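Local coordinates for putative sugar ABC transporter, substrate-binding protein (PDB 4WZZ) that probably binds L-rhamnose outside the cell membrane and hands it to an ABC transporter, at residues 58-63 and 113-118; 173-178 and 210-215; 156-161 and 354-359; 251-256 and 276-281. One frame throughout, in Å; residues are numbered along the deposited sequence. Where two conformers were deposited one is given.

Interaction 1: residues 58-63 and 113-118; sequences AIIVKS and DCIAIA. With RAM (alpha-L-rhamnopyranose), chain B.
Lys62, whose CG rests 3.7 Å from Ala118 O, carries an ammonium group gripped by several partners: NZ donates to O2 of the bound alpha-L-rhamnopyranose at 2.9 Å, more weakly to its O3, and also hydrogen-bonds Asn192. With CG beside the backbone N (chi1 -80°) and the rest of the chain extended, the amine is carried past Ala118 to the sugar. Behind it, strands 58-60 and 114-117 run parallel. Ala58 N gives a bond to Cys114 O at 2.8 Å and Ala58 O receives Ala116 N; further on, Ala116 O accepts Ile60 N and also meets the alpha C-H of Ile59, CA to Ala116 O 3.3 Å. This is the Rossmann-like sheet of a type I periplasmic binding protein, with the ligand at the C-terminal ends of the strands. On one face Ile60 lies alongside Ile117, CG2 to CD1 4.1 Å, while its CD1 reaches Ile115 CG2 at 4.0 Å; helix 97-110 packs over all three. On the other, Ile59 and Ala116 meet Tyr76 of helix 67-82. The last inter-strand bond, Ala118 N to Ile60 O, is 3.1 Å long.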
loop_
_atom_site.group_PDB
_atom_site.type_symbol
_atom_site.label_atom_id
_atom_site.label_comp_id
_atom_site.label_asym_id
_atom_site.label_seq_id
_atom_site.Cartn_x
_atom_site.Cartn_y
_atom_site.Cartn_z
ATOM N N ALA A 58 -7.996 4.516 16.828
ATOM C CA ALA A 58 -7.789 5.508 15.759
ATOM C C ALA A 58 -7.032 4.904 14.597
ATOM O O ALA A 58 -5.938 4.353 14.780
ATOM C CB ALA A 58 -6.985 6.675 16.282
ATOM N N ILE A 59 -7.580 5.025 13.386
ATOM C CA ILE A 59 -6.804 4.681 12.208
ATOM C C ILE A 59 -6.491 5.965 11.477
ATOM O O ILE A 59 -7.370 6.786 11.230
ATOM C CB ILE A 59 -7.511 3.668 11.270
ATOM C CG1 ILE A 59 -6.593 3.370 10.066
ATOM C CG2 ILE A 59 -8.906 4.169 10.884
ATOM C CD1 ILE A 59 -7.013 2.177 9.244
ATOM N N ILE A 60 -5.211 6.136 11.178
ATOM C CA ILE A 60 -4.720 7.305 10.481
ATOM C C ILE A 60 -4.160 6.824 9.165
ATOM O O ILE A 60 -3.122 6.164 9.129
ATOM C CB ILE A 60 -3.624 8.018 11.284
ATOM C CG1 ILE A 60 -4.194 8.477 12.627
ATOM C CG2 ILE A 60 -3.131 9.216 10.503
ATOM C CD1 ILE A 60 -3.134 8.995 13.614
ATOM N N VAL A 61 -4.891 7.063 8.087
ATOM C CA VAL A 61 -4.436 6.597 6.788
ATOM C C VAL A 61 -3.401 7.587 6.232
ATOM O O VAL A 61 -3.096 8.573 6.871
ATOM C CB VAL A 61 -5.619 6.415 5.810
ATOM C CG1 VAL A 61 -6.575 5.374 6.329
ATOM C CG2 VAL A 61 -6.352 7.719 5.590
ATOM N N LYS A 62 -2.854 7.326 5.049
ATOM C CA LYS A 62 -1.847 8.226 4.501
ATOM C C LYS A 62 -2.438 9.601 4.187
ATOM O O LYS A 62 -1.833 10.628 4.450
ATOM C CB LYS A 62 -1.280 7.673 3.197
ATOM C CG LYS A 62 -0.234 6.602 3.279
ATOM C CD LYS A 62 0.426 6.470 1.877
ATOM C CE LYS A 62 1.529 5.471 1.866
ATOM N NZ LYS A 62 2.076 5.322 0.492
ATOM N N SER A 63 -3.615 9.625 3.572
ATOM C CA SER A 63 -4.142 10.877 3.055
ATOM C C SER A 63 -5.592 10.815 2.616
ATOM O O SER A 63 -6.124 9.748 2.308
ATOM C CB SER A 63 -3.304 11.360 1.868
ATOM O OG SER A 63 -3.351 10.421 0.788
ATOM N N ASP A 113 -7.194 4.398 22.736
ATOM C CA ASP A 113 -6.467 3.271 23.308
ATOM C C ASP A 113 -5.439 2.686 22.345
ATOM O O ASP A 113 -4.457 2.050 22.770
ATOM C CB ASP A 113 -7.472 2.190 23.727
ATOM C CG ASP A 113 -8.468 2.694 24.755
ATOM O OD1 ASP A 113 -8.031 2.958 25.896
ATOM O OD2 ASP A 113 -9.674 2.813 24.446
ATOM N N CYS A 114 -5.668 2.892 21.052
ATOM C CA CYS A 114 -4.836 2.289 20.022
ATOM C C CYS A 114 -4.794 3.207 18.816
ATOM O O CYS A 114 -5.788 3.852 18.492
ATOM C CB CYS A 114 -5.415 0.932 19.649
ATOM S SG CYS A 114 -4.504 0.055 18.371
ATOM N N ILE A 115 -3.622 3.300 18.200
ATOM C CA ILE A 115 -3.446 4.003 16.930
ATOM C C ILE A 115 -2.901 3.020 15.901
ATOM O O ILE A 115 -1.923 2.319 16.159
ATOM C CB ILE A 115 -2.473 5.198 17.088
ATOM C CG1 ILE A 115 -3.124 6.285 17.937
ATOM C CG2 ILE A 115 -2.047 5.773 15.718
ATOM C CD1 ILE A 115 -2.203 7.423 18.252
ATOM N N ALA A 116 -3.560 2.957 14.747
ATOM C CA ALA A 116 -3.078 2.176 13.618
ATOM C C ALA A 116 -2.736 3.184 12.542
ATOM O O ALA A 116 -3.591 3.962 12.149
ATOM C CB ALA A 116 -4.163 1.216 13.122
ATOM N N ILE A 117 -1.494 3.180 12.075
ATOM C CA ILE A 117 -1.059 4.219 11.160
ATOM C C ILE A 117 -0.344 3.703 9.907
ATOM O O ILE A 117 0.477 2.796 9.968
ATOM C CB ILE A 117 -0.209 5.247 11.895
ATOM C CG1 ILE A 117 0.157 6.401 10.960
ATOM C CG2 ILE A 117 1.020 4.596 12.542
ATOM C CD1 ILE A 117 0.450 7.703 11.692
ATOM N N ALA A 118 -0.705 4.305 8.774
ATOM C CA ALA A 118 -0.059 4.067 7.487
ATOM C C ALA A 118 0.865 5.243 7.237
ATOM O O ALA A 118 0.414 6.349 6.908
ATOM C CB ALA A 118 -1.088 3.962 6.385
HETATM C C1 RAM B . -1.815 4.111 -2.678
HETATM C C2 RAM B . -1.158 4.330 -1.321
HETATM C C3 RAM B . -1.023 3.034 -0.522
HETATM C C4 RAM B . -0.437 1.918 -1.380
HETATM C C5 RAM B . -1.211 1.789 -2.690
HETATM C C6 RAM B . -0.589 0.755 -3.614
HETATM O O1 RAM B . -3.158 3.833 -2.485
HETATM O O2 RAM B . 0.089 4.893 -1.588
HETATM O O3 RAM B . -0.222 3.329 0.620
HETATM O O4 RAM B . -0.475 0.696 -0.665
HETATM O O5 RAM B . -1.247 3.014 -3.373
#

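Interaction 2: residues 173-178 and 210-215; sequences DISGGS and SKLNLI
Leu212 and Ser178 bury equal surface here, and Lys211 only slightly less. Leu212 pushes one branch across to the turn that follows helix 160-174: CD2 comes to 3.4 Å from Ser175 OG and 3.8 Å from Ser178 C. Met168, Ile171 and Leu172 of the helix pack against the same side chain. Ser178 meets Lys211 alongside, CB to CB 3.6 Å, and its alpha C-H faces Lys211 O at 3.3 Å from CA, although the angle of 124° makes this a strongly bent contact. Lys211 also lays its CB against Gly177 O at 3.6 Å before the chain bends off.

The turn is held from within. Gly176 leaves the helix with positive phi, and Ser175 OG accepts Gly177 N at 3.1 Å, an ST turn, while also hydrogen-bonding Ile171 O. The contact lies where the turn after helix 160-174 leads into strand 179-185, beside the outermost strand 212-219 of the parallel sheet in the C-terminal lobe. One water links the two backbones, donating to Gly177 O and accepting from Lys211 N at 3.0 Å. Between 173-178 and 210-215 themselves there is no direct hydrogen bond, so their join rests on methyl and methylene packing, the bent C-H...O contact and the water bridge; direct backbone bonding starts at Gly179, which pairs with Lys211 and Asn213.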
loop_
_atom_site.group_PDB
_atom_site.type_symbol
_atom_site.label_atom_id
_atom_site.label_comp_id
_atom_site.label_asym_id
_atom_site.label_seq_id
_atom_site.Cartn_x
_atom_site.Cartn_y
_atom_site.Cartn_z
ATOM N N ASP A 173 7.883 -8.862 -19.086
ATOM C CA ASP A 173 6.908 -9.439 -20.003
ATOM C C ASP A 173 6.340 -8.381 -20.931
ATOM O O ASP A 173 6.405 -8.492 -22.157
ATOM C CB ASP A 173 5.781 -10.078 -19.185
ATOM C CG ASP A 173 4.676 -10.651 -20.055
ATOM O OD1 ASP A 173 4.969 -11.150 -21.170
ATOM O OD2 ASP A 173 3.516 -10.624 -19.611
ATOM N N ILE A 174 5.787 -7.330 -20.333
ATOM C CA ILE A 174 5.056 -6.320 -21.072
ATOM C C ILE A 174 5.957 -5.512 -22.026
ATOM O O ILE A 174 5.508 -5.068 -23.084
ATOM C CB ILE A 174 4.300 -5.406 -20.077
ATOM C CG1 ILE A 174 3.241 -6.226 -19.332
ATOM C CG2 ILE A 174 3.702 -4.233 -20.778
ATOM C CD1 ILE A 174 2.767 -5.549 -18.031
ATOM N N SER A 175 7.226 -5.340 -21.667
ATOM C CA SER A 175 8.172 -4.610 -22.496
ATOM C C SER A 175 8.593 -5.427 -23.700
ATOM O O SER A 175 9.202 -4.888 -24.607
ATOM C CB SER A 175 9.438 -4.263 -21.706
ATOM O OG SER A 175 10.106 -5.463 -21.317
ATOM N N GLY A 176 8.321 -6.728 -23.693
ATOM C CA GLY A 176 8.863 -7.621 -24.709
ATOM C C GLY A 176 10.265 -8.132 -24.410
ATOM O O GLY A 176 10.871 -8.830 -25.227
ATOM N N GLY A 177 10.800 -7.786 -23.242
ATOM C CA GLY A 177 12.065 -8.331 -22.800
ATOM C C GLY A 177 13.216 -7.341 -22.745
ATOM O O GLY A 177 14.298 -7.682 -22.282
ATOM N N SER A 178 12.992 -6.126 -23.237
ATOM C CA SER A 178 14.035 -5.098 -23.276
ATOM C C SER A 178 13.404 -3.725 -23.342
ATOM O O SER A 178 12.237 -3.577 -23.693
ATOM C CB SER A 178 14.910 -5.268 -24.509
ATOM O OG SER A 178 14.134 -5.101 -25.672
ATOM N N SER A 210 18.552 -7.946 -17.799
ATOM C CA SER A 210 19.722 -7.148 -18.148
ATOM C C SER A 210 19.495 -6.192 -19.324
ATOM O O SER A 210 20.226 -5.215 -19.471
ATOM C CB SER A 210 20.915 -8.051 -18.444
ATOM O OG SER A 210 20.685 -8.815 -19.605
ATOM N N LYS A 211 18.490 -6.474 -20.149
ATOM C CA LYS A 211 18.157 -5.611 -21.294
ATOM C C LYS A 211 17.123 -4.545 -20.991
ATOM O O LYS A 211 16.757 -3.773 -21.879
ATOM C CB LYS A 211 17.658 -6.445 -22.466
ATOM C CG LYS A 211 18.693 -7.407 -23.019
ATOM C CD LYS A 211 18.010 -8.579 -23.696
ATOM C CE LYS A 211 18.119 -8.520 -25.194
ATOM N NZ LYS A 211 19.278 -9.311 -25.698
ATOM N N LEU A 212 16.635 -4.509 -19.747
ATOM C CA LEU A 212 15.757 -3.440 -19.283
ATOM C C LEU A 212 16.607 -2.310 -18.736
ATOM O O LEU A 212 17.691 -2.545 -18.209
ATOM C CB LEU A 212 14.837 -3.967 -18.179
ATOM C CG LEU A 212 13.850 -5.067 -18.567
ATOM C CD1 LEU A 212 13.068 -5.553 -17.351
ATOM C CD2 LEU A 212 12.893 -4.550 -19.627
ATOM N N ASN A 213 16.130 -1.079 -18.869
ATOM C CA ASN A 213 16.829 0.064 -18.306
ATOM C C ASN A 213 15.856 0.947 -17.539
ATOM O O ASN A 213 14.941 1.522 -18.120
ATOM C CB ASN A 213 17.514 0.859 -19.401
ATOM C CG ASN A 213 18.257 2.073 -18.859
ATOM O OD1 ASN A 213 19.173 1.947 -18.032
ATOM N ND2 ASN A 213 17.866 3.253 -19.313
ATOM N N LEU A 214 16.062 1.044 -16.231
ATOM C CA LEU A 214 15.268 1.919 -15.379
ATOM C C LEU A 214 15.779 3.347 -15.518
ATOM O O LEU A 214 16.931 3.641 -15.163
ATOM C CB LEU A 214 15.355 1.462 -13.921
ATOM C CG LEU A 214 14.664 2.391 -12.923
ATOM C CD1 LEU A 214 13.175 2.654 -13.262
ATOM C CD2 LEU A 214 14.789 1.824 -11.523
ATOM N N ILE A 215 14.951 4.233 -16.064
ATOM C CA ILE A 215 15.386 5.613 -16.302
ATOM C C ILE A 215 15.346 6.463 -15.054
ATOM O O ILE A 215 16.059 7.452 -14.963
ATOM C CB ILE A 215 14.604 6.299 -17.434
ATOM C CG1 ILE A 215 13.177 6.601 -17.018
ATOM C CG2 ILE A 215 14.641 5.447 -18.682
ATOM C CD1 ILE A 215 12.373 7.286 -18.119
HETATM O O HOH W 1 16.091 -8.285 -20.075
#

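Interaction 3: residues 156-161 and 354-359; sequences NQAGTT and GAPFKF
Ala158 packs directly against the backbone of Gly354 and the ring of Pro356. Its alpha C-H points at Gly354 O, with CA and O 3.2 Å apart and an angle of 153° at the hydrogen, and its CB sits 3.5 Å from the same oxygen. That methyl also lies against the edge of the proline ring formed by CG and CD, 4.0 Å from CD. Gln157 O and Gly354 O, two acceptors, stand close without bonding; a water instead donates to Gln157 O and to Ala355 O, 2.9 Å from each.

One shell out, Ile163 of helix 160-174 touches both Ala158 and Pro356. Gly159 is the N-cap of that helix, and Asn156 pairs with Ile351 and Leu353 through the backbone. Both segments therefore leave neighbouring strands of the N-terminal lobe and enter the C-terminal one, consistent with the hinge of type I binding proteins. The side chain of Gln157 turns the other way, to the rhamnose pocket, where NE2 hydrogen-bonds Asp143, which itself hydrogen-bonds the sugar. No direct N-H...O bond spans these two segments, so their polar link runs through the water and the C-H...O contact, with the methyl packing beside them.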
loop_
_atom_site.group_PDB
_atom_site.type_symbol
_atom_site.label_atom_id
_atom_site.label_comp_id
_atom_site.label_asym_id
_atom_site.label_seq_id
_atom_site.Cartn_x
_atom_site.Cartn_y
_atom_site.Cartn_z
ATOM N N ASN A 156 1.399 -5.891 6.938
ATOM C CA ASN A 156 1.858 -5.721 5.544
ATOM C C ASN A 156 0.913 -6.455 4.600
ATOM O O ASN A 156 0.559 -7.623 4.839
ATOM C CB ASN A 156 3.279 -6.306 5.408
ATOM C CG ASN A 156 4.065 -5.715 4.256
ATOM O OD1 ASN A 156 3.512 -5.065 3.369
ATOM N ND2 ASN A 156 5.385 -5.960 4.251
ATOM N N GLN A 157 0.469 -5.757 3.545
ATOM C CA GLN A 157 -0.463 -6.298 2.557
ATOM C C GLN A 157 0.070 -7.526 1.837
ATOM O O GLN A 157 -0.681 -8.410 1.451
ATOM C CB GLN A 157 -0.799 -5.219 1.524
ATOM C CG GLN A 157 0.401 -4.384 1.056
ATOM C CD GLN A 157 0.534 -3.089 1.797
ATOM O OE1 GLN A 157 0.760 -3.085 3.005
ATOM N NE2 GLN A 157 0.371 -1.979 1.099
ATOM N N ALA A 158 1.377 -7.575 1.639
ATOM C CA ALA A 158 2.003 -8.701 0.945
ATOM C C ALA A 158 3.476 -8.647 1.253
ATOM O O ALA A 158 3.967 -7.636 1.735
ATOM C CB ALA A 158 1.753 -8.624 -0.560
ATOM N N GLY A 159 4.207 -9.732 1.009
ATOM C CA GLY A 159 5.643 -9.662 1.161
ATOM C C GLY A 159 6.223 -8.573 0.254
ATOM O O GLY A 159 5.904 -8.482 -0.932
ATOM N N THR A 160 7.100 -7.747 0.807
ATOM C CA THR A 160 7.730 -6.684 0.023
ATOM C C THR A 160 8.383 -7.252 -1.237
ATOM O O THR A 160 8.220 -6.750 -2.352
ATOM C CB THR A 160 8.753 -5.944 0.868
ATOM O OG1 THR A 160 8.103 -5.404 2.029
ATOM C CG2 THR A 160 9.374 -4.828 0.079
ATOM N N THR A 161 9.114 -8.354 -1.059
ATOM C CA THR A 161 9.741 -9.016 -2.190
ATOM C C THR A 161 8.747 -9.544 -3.212
ATOM O O THR A 161 9.010 -9.525 -4.415
ATOM C CB THR A 161 10.588 -10.176 -1.680
ATOM O OG1 THR A 161 11.591 -9.658 -0.799
ATOM C CG2 THR A 161 11.265 -10.922 -2.820
ATOM N N GLY A 354 -1.255 -11.603 2.965
ATOM C CA GLY A 354 -1.426 -12.583 1.909
ATOM C C GLY A 354 -0.430 -12.332 0.795
ATOM O O GLY A 354 0.487 -11.545 0.965
ATOM N N ALA A 355 -0.579 -13.050 -0.305
ATOM C CA ALA A 355 0.255 -12.828 -1.488
ATOM C C ALA A 355 -0.342 -11.708 -2.309
ATOM O O ALA A 355 -1.533 -11.388 -2.179
ATOM C CB ALA A 355 0.350 -14.094 -2.333
ATOM N N PRO A 356 0.462 -11.104 -3.183
ATOM C CA PRO A 356 -0.158 -10.209 -4.166
ATOM C C PRO A 356 -1.107 -10.988 -5.066
ATOM O O PRO A 356 -0.935 -12.217 -5.258
ATOM C CB PRO A 356 1.028 -9.701 -5.001
ATOM C CG PRO A 356 2.252 -10.109 -4.275
ATOM C CD PRO A 356 1.892 -11.320 -3.453
ATOM N N PHE A 357 -2.086 -10.285 -5.598
ATOM C CA PHE A 357 -3.065 -10.838 -6.531
ATOM C C PHE A 357 -2.981 -10.135 -7.868
ATOM O O PHE A 357 -2.999 -8.902 -7.949
ATOM C CB PHE A 357 -4.473 -10.690 -5.932
ATOM C CG PHE A 357 -5.531 -11.526 -6.605
ATOM C CD1 PHE A 357 -5.762 -12.830 -6.204
ATOM C CD2 PHE A 357 -6.336 -10.975 -7.584
ATOM C CE1 PHE A 357 -6.766 -13.597 -6.818
ATOM C CE2 PHE A 357 -7.338 -11.731 -8.203
ATOM C CZ PHE A 357 -7.551 -13.033 -7.803
ATOM N N LYS A 358 -2.925 -10.928 -8.934
ATOM C CA LYS A 358 -2.835 -10.393 -10.288
ATOM C C LYS A 358 -4.236 -10.141 -10.886
ATOM O O LYS A 358 -5.074 -11.070 -10.936
ATOM C CB LYS A 358 -2.066 -11.390 -11.159
ATOM C CG LYS A 358 -1.930 -11.012 -12.605
ATOM C CD LYS A 358 -1.115 -12.079 -13.326
ATOM C CE LYS A 358 -1.023 -11.810 -14.822
ATOM N NZ LYS A 358 -0.315 -12.933 -15.559
ATOM N N PHE A 359 -4.464 -8.904 -11.308
ATOM C CA PHE A 359 -5.677 -8.491 -11.992
ATOM C C PHE A 359 -5.378 -8.360 -13.477
ATOM O O PHE A 359 -4.443 -7.664 -13.872
ATOM C CB PHE A 359 -6.222 -7.171 -11.404
ATOM C CG PHE A 359 -6.619 -7.302 -9.952
ATOM C CD1 PHE A 359 -7.805 -7.941 -9.616
ATOM C CD2 PHE A 359 -5.796 -6.849 -8.946
ATOM C CE1 PHE A 359 -8.166 -8.095 -8.304
ATOM C CE2 PHE A 359 -6.149 -6.991 -7.632
ATOM C CZ PHE A 359 -7.332 -7.630 -7.302
HETATM O O HOH W 2 -2.578 -10.149 0.186
#

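Interaction 4: residues 251-256 and 276-281; sequences GIMAAA and PSEMAD
Met279, on the short helix 276-279, is the bump of this contact, and the hollow it fills lies on helix 249-261 between Ile252, Met253 and Ala256. Both helices belong to the C-terminal Rossmann-like lobe: helix 249-261 comes before strand 269-272, an outermost strand of the parallel sheet, and helix 276-279 after it, and the two pack side by side. Both methionines are present as selenomethionine. The selenium of Met279 stands 3.8 Å from Met253 CA. The small methyl of Ala256 closes one side of the depression, its CB 4.2 Å from Met279 SE. Turns of about -65° at each of its three torsions curl the Met279 chain, bringing SE against the helix and leaving the terminal methyl to lie by Ile252. That isoleucine holds CG1 anti to its own N (chi1 -164°), so CD1 extends beside the methionine methyl and the two side chains cross at about a right angle. Leu270 of the strand touches Ile252 and Ala256 as well, adding a floor from the sheet.

Beside this apolar plug, Glu278 reaches across to Met253, its OE1 near Met253 CG. Met253 has two conformers, which leaves that encounter uncertain, and no hydrogen bond links the helices here. On the short helix, Pro276 rests on Ile364 and Trp367 of helix 364-368, while Ser277 bonds the C-terminal Tyr371. At the far end of the plug, Met279 CE lies 3.9 Å from Ile252 CD1.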
loop_
_atom_site.group_PDB
_atom_site.type_symbol
_atom_site.label_atom_id
_atom_site.label_comp_id
_atom_site.label_asym_id
_atom_site.label_seq_id
_atom_site.Cartn_x
_atom_site.Cartn_y
_atom_site.Cartn_z
ATOM N N GLY A 251 -1.403 6.903 -8.617
ATOM C CA GLY A 251 -0.512 7.111 -9.737
ATOM C C GLY A 251 -0.870 6.292 -10.959
ATOM O O GLY A 251 -0.831 6.795 -12.094
ATOM N N ILE A 252 -1.212 5.022 -10.748
ATOM C CA ILE A 252 -1.491 4.173 -11.899
ATOM C C ILE A 252 -2.751 4.637 -12.627
ATOM O O ILE A 252 -2.793 4.652 -13.856
ATOM C CB ILE A 252 -1.529 2.676 -11.544
ATOM C CG1 ILE A 252 -1.420 1.823 -12.819
ATOM C CG2 ILE A 252 -2.762 2.332 -10.700
ATOM C CD1 ILE A 252 -1.458 0.333 -12.545
HETATM N N MSE A 253 -3.779 5.040 -11.905
HETATM C CA MSE A 253 -4.975 5.466 -12.620
HETATM C C MSE A 253 -4.777 6.833 -13.288
HETATM O O MSE A 253 -5.347 7.098 -14.351
HETATM C CB MSE A 253 -6.243 5.360 -11.771
HETATM C CG MSE A 253 -6.298 6.162 -10.489
HETATM SE SE MSE A 253 -6.806 8.011 -10.733
HETATM C CE MSE A 253 -7.566 7.971 -12.520
ATOM N N ALA A 254 -3.932 7.680 -12.708
ATOM C CA ALA A 254 -3.611 8.950 -13.331
ATOM C C ALA A 254 -2.808 8.721 -14.604
ATOM O O ALA A 254 -3.105 9.329 -15.626
ATOM C CB ALA A 254 -2.842 9.855 -12.358
ATOM N N ALA A 255 -1.801 7.852 -14.533
ATOM C CA ALA A 255 -0.995 7.546 -15.710
ATOM C C ALA A 255 -1.886 6.943 -16.801
ATOM O O ALA A 255 -1.726 7.233 -17.995
ATOM C CB ALA A 255 0.116 6.590 -15.330
ATOM N N ALA A 256 -2.798 6.059 -16.411
ATOM C CA ALA A 256 -3.693 5.457 -17.408
ATOM C C ALA A 256 -4.502 6.511 -18.153
ATOM O O ALA A 256 -4.689 6.438 -19.391
ATOM C CB ALA A 256 -4.614 4.464 -16.745
ATOM N N PRO A 276 -8.919 -2.450 -8.795
ATOM C CA PRO A 276 -9.720 -2.965 -9.920
ATOM C C PRO A 276 -10.855 -2.023 -10.369
ATOM O O PRO A 276 -11.101 -1.832 -11.576
ATOM C CB PRO A 276 -10.263 -4.288 -9.368
ATOM C CG PRO A 276 -9.180 -4.755 -8.391
ATOM C CD PRO A 276 -8.734 -3.459 -7.728
ATOM N N SER A 277 -11.536 -1.411 -9.415
ATOM C CA SER A 277 -12.644 -0.489 -9.696
ATOM C C SER A 277 -12.228 0.693 -10.586
ATOM O O SER A 277 -12.980 1.114 -11.466
ATOM C CB SER A 277 -13.246 0.031 -8.390
ATOM O OG SER A 277 -12.274 0.772 -7.667
ATOM N N GLU A 278 -11.038 1.231 -10.350
ATOM C CA GLU A 278 -10.517 2.357 -11.116
ATOM C C GLU A 278 -9.859 1.947 -12.441
ATOM O O GLU A 278 -9.872 2.702 -13.423
ATOM C CB GLU A 278 -9.488 3.108 -10.267
ATOM C CG GLU A 278 -10.100 3.813 -9.083
ATOM C CD GLU A 278 -9.104 4.715 -8.376
ATOM O OE1 GLU A 278 -7.982 4.270 -8.088
ATOM O OE2 GLU A 278 -9.457 5.871 -8.097
HETATM N N MSE A 279 -9.258 0.765 -12.474
HETATM C CA MSE A 279 -8.447 0.390 -13.612
HETATM C C MSE A 279 -9.189 -0.468 -14.626
HETATM O O MSE A 279 -8.665 -0.699 -15.695
HETATM C CB MSE A 279 -7.203 -0.362 -13.148
HETATM C CG MSE A 279 -6.219 0.499 -12.405
HETATM SE SE MSE A 279 -5.489 1.860 -13.598
HETATM C CE MSE A 279 -4.553 0.671 -14.862
ATOM N N ALA A 280 -10.398 -0.906 -14.298
ATOM C CA ALA A 280 -11.129 -1.858 -15.140
ATOM C C ALA A 280 -11.154 -1.461 -16.629
ATOM O O ALA A 280 -10.902 -2.282 -17.520
ATOM C CB ALA A 280 -12.527 -2.008 -14.626
ATOM N N ASP A 281 -11.439 -0.204 -16.906
ATOM C CA ASP A 281 -11.603 0.204 -18.304
ATOM C C ASP A 281 -10.268 0.388 -19.023
ATOM O O ASP A 281 -10.259 0.589 -20.251
ATOM C CB ASP A 281 -12.415 1.480 -18.397
ATOM C CG ASP A 281 -13.820 1.334 -17.824
ATOM O OD1 ASP A 281 -14.327 0.189 -17.705
ATOM O OD2 ASP A 281 -14.423 2.386 -17.504
#

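How the interactions relate
From the N terminus, interaction 1 comes first, bringing strand 114-117 back beside 56-60 in the N-terminal lobe and closing its loop before the others open. Residues 156-161 then leave that lobe and begin interaction 3, whose long loop is completed only at 354-359. Interactions 2 and 4 fall in turn within this span, both in the C-terminal lobe: one joins the end of helix 160-174 to an outer strand, the other packs two later helices. No loops cross. Interactions 2 and 3 share helix 160-174, and interactions 3 and 4 touch where Phe359 CE1 meets Pro276 CG at 3.5 Å. Interactions 1 and 3 each contribute a residue to the rhamnose pocket.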